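Local structure of Non-catalytic protein 1 (Piromyces equi, 1WCU) at residues V68-E73 / I127-R132. The protein is a family 29 carbohydrate-binding module with no catalytic activity of its own, which probably binds plant cell-wall polysaccharides. Numbering follows the deposited sequence. Where two conformers were deposited one is given.
Sequences VKTETE and IPIYMR
Lys69 and Tyr130 form a hydrogen-bonded pair between the antiparallel neighbours 62-70 and 129-137, in one sheet of this beta-sandwich binding module. Lys69 N donates to Tyr130 O over 2.8 Å, nearly straight at 165°, and Tyr130 N returns a bond to Lys69 O. That same Lys69 O lies at the edge of the phenol ring, in its plane, 3.4 Å from Tyr130 CD1. With Lys69 CG anti to the backbone N (chi1 174°), the bend at chi3 carries Lys69 CE over the CD1 side of the Tyr130 ring face. Lys69 NZ stands further out above that face, 5.3 Å from the Tyr130 centroid, at most a weak cation-pi attraction; the stronger partner of Lys69 NZ is Asp33, in a salt bridge.

Val68, Thr70, Ile129 and Met131 lie on the sheet face opposite Lys69 and Tyr130, where Val68 CG1 lies alongside Ile129 CG2, 3.7 Å apart. Phe95, from the second sheet, touches Val68, Thr70 and Ile129, so these side chains lie between the two sheets.

Past Thr70 the two segments diverge, and polar bonds take over. Pro128 O accepts from Thr70 OG1 and also from a water that in turn accepts from Glu71 N. Beyond the strand end, Thr72 CB meets Ile127 CB at 4.1 Å, and Thr72 sets CG2 across Ile129 at about a right angle, tightly, 3.5 Å from Ile129 CG1, while Thr72 OG1 is held by Asp121. The turn itself is an ST turn: Thr70 OG1, trans to the backbone N of Thr70 (chi1 -172°), receives Thr72 N at 3.1 Å while donating to Pro128 O at 2.9 Å.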
loop_
_atom_site.group_PDB
_atom_site.type_symbol
_atom_site.label_atom_id
_atom_site.label_comp_id
_atom_site.label_asym_id
_atom_site.label_seq_id
_atom_site.Cartn_x
_atom_site.Cartn_y
_atom_site.Cartn_z
ATOM N N VAL A 68 5.093 -4.181 7.278
ATOM C CA VAL A 68 4.823 -5.503 6.702
ATOM C C VAL A 68 5.511 -6.583 7.535
ATOM O O VAL A 68 6.647 -6.391 7.986
ATOM C CB VAL A 68 5.346 -5.612 5.262
ATOM C CG1 VAL A 68 4.926 -6.946 4.641
ATOM C CG2 VAL A 68 4.831 -4.453 4.427
ATOM N N LYS A 69 4.818 -7.714 7.721
ATOM C CA LYS A 69 5.362 -8.940 8.312
ATOM C C LYS A 69 4.975 -10.052 7.366
ATOM O O LYS A 69 3.800 -10.209 7.048
ATOM C CB LYS A 69 4.755 -9.185 9.701
ATOM C CG LYS A 69 5.157 -10.519 10.311
ATOM C CD LYS A 69 4.558 -10.709 11.695
ATOM C CE LYS A 69 3.105 -10.985 11.671
ATOM N NZ LYS A 69 2.600 -11.270 13.063
ATOM N N THR A 70 5.944 -10.834 6.903
ATOM C CA THR A 70 5.663 -11.891 5.931
ATOM C C THR A 70 6.858 -12.801 5.706
ATOM O O THR A 70 8.004 -12.390 5.902
ATOM C CB THR A 70 5.236 -11.274 4.553
ATOM O OG1 THR A 70 4.788 -12.317 3.671
ATOM C CG2 THR A 70 6.366 -10.519 3.898
ATOM N N GLU A 71 6.574 -14.020 5.241
ATOM C CA GLU A 71 7.602 -14.955 4.789
ATOM C C GLU A 71 7.867 -14.902 3.278
ATOM O O GLU A 71 8.765 -15.577 2.776
ATOM C CB GLU A 71 7.235 -16.379 5.207
ATOM C CG GLU A 71 7.272 -16.630 6.701
ATOM C CD GLU A 71 7.023 -18.091 7.011
ATOM O OE1 GLU A 71 7.965 -18.896 6.860
ATOM O OE2 GLU A 71 5.875 -18.432 7.364
ATOM N N THR A 72 7.092 -14.109 2.537
ATOM C CA THR A 72 7.349 -13.909 1.123
ATOM C C THR A 72 7.950 -12.497 0.900
ATOM O O THR A 72 8.577 -11.936 1.794
ATOM C CB THR A 72 6.092 -14.236 0.265
ATOM O OG1 THR A 72 6.440 -14.263 -1.127
ATOM C CG2 THR A 72 4.934 -13.250 0.495
ATOM N N GLU A 73 7.812 -11.968 -0.307
ATOM C CA GLU A 73 8.403 -10.692 -0.689
ATOM C C GLU A 73 7.619 -10.161 -1.867
ATOM O O GLU A 73 6.808 -10.880 -2.460
ATOM C CB GLU A 73 9.875 -10.861 -1.054
ATOM C CG GLU A 73 10.141 -11.823 -2.210
ATOM C CD GLU A 73 11.620 -12.057 -2.453
ATOM O OE1 GLU A 73 12.363 -12.291 -1.469
ATOM O OE2 GLU A 73 12.050 -12.005 -3.623
ATOM N N ILE A 127 1.399 -17.126 0.136
ATOM C CA ILE A 127 1.788 -16.931 1.548
ATOM C C ILE A 127 1.219 -15.596 2.038
ATOM O O ILE A 127 1.333 -14.600 1.339
ATOM C CB ILE A 127 3.324 -16.882 1.686
ATOM C CG1 ILE A 127 3.913 -18.286 1.421
ATOM C CG2 ILE A 127 3.770 -16.375 3.069
ATOM C CD1 ILE A 127 5.402 -18.316 1.369
ATOM N N PRO A 128 0.622 -15.566 3.234
ATOM C CA PRO A 128 0.036 -14.309 3.699
ATOM C C PRO A 128 1.073 -13.200 3.919
ATOM O O PRO A 128 2.193 -13.445 4.392
ATOM C CB PRO A 128 -0.674 -14.696 4.995
ATOM C CG PRO A 128 0.047 -15.914 5.463
ATOM C CD PRO A 128 0.402 -16.660 4.198
ATOM N N ILE A 129 0.672 -11.985 3.546
ATOM C CA ILE A 129 1.441 -10.764 3.727
ATOM C C ILE A 129 0.636 -9.903 4.693
ATOM O O ILE A 129 -0.453 -9.435 4.337
ATOM C CB ILE A 129 1.660 -10.049 2.371
ATOM C CG1 ILE A 129 2.457 -10.958 1.422
ATOM C CG2 ILE A 129 2.376 -8.715 2.575
ATOM C CD1 ILE A 129 2.296 -10.599 -0.020
ATOM N N TYR A 130 1.145 -9.744 5.914
ATOM C CA TYR A 130 0.457 -9.016 6.981
ATOM C C TYR A 130 0.904 -7.565 7.015
ATOM O O TYR A 130 2.104 -7.269 6.977
ATOM C CB TYR A 130 0.748 -9.656 8.357
ATOM C CG TYR A 130 0.359 -11.119 8.462
ATOM C CD1 TYR A 130 1.255 -12.113 8.123
ATOM C CD2 TYR A 130 -0.901 -11.497 8.920
ATOM C CE1 TYR A 130 0.917 -13.453 8.215
ATOM C CE2 TYR A 130 -1.263 -12.839 9.008
ATOM C CZ TYR A 130 -0.343 -13.810 8.669
ATOM O OH TYR A 130 -0.704 -15.158 8.748
ATOM N N MET A 131 -0.066 -6.652 7.078
ATOM C CA MET A 131 0.237 -5.221 6.988
ATOM C C MET A 131 -0.450 -4.437 8.102
ATOM O O MET A 131 -1.559 -4.769 8.512
ATOM C CB MET A 131 -0.208 -4.667 5.624
ATOM C CG MET A 131 0.639 -5.211 4.496
ATOM S SD MET A 131 -0.062 -4.933 2.872
ATOM C CE MET A 131 -1.067 -6.387 2.723
ATOM N N ARG A 132 0.209 -3.368 8.547
ATOM C CA ARG A 132 -0.375 -2.420 9.487
ATOM C C ARG A 132 0.050 -1.005 9.124
ATOM O O ARG A 132 1.075 -0.808 8.476
ATOM C CB ARG A 132 0.082 -2.707 10.929
ATOM C CG ARG A 132 -0.493 -3.970 11.525
ATOM C CD ARG A 132 0.117 -4.274 12.894
ATOM N NE ARG A 132 -0.458 -5.490 13.462
ATOM C CZ ARG A 132 0.042 -6.161 14.498
ATOM N NH1 ARG A 132 1.124 -5.722 15.115
ATOM N NH2 ARG A 132 -0.530 -7.286 14.888
HETATM O O HOH W 1 3.860 -14.902 6.086
#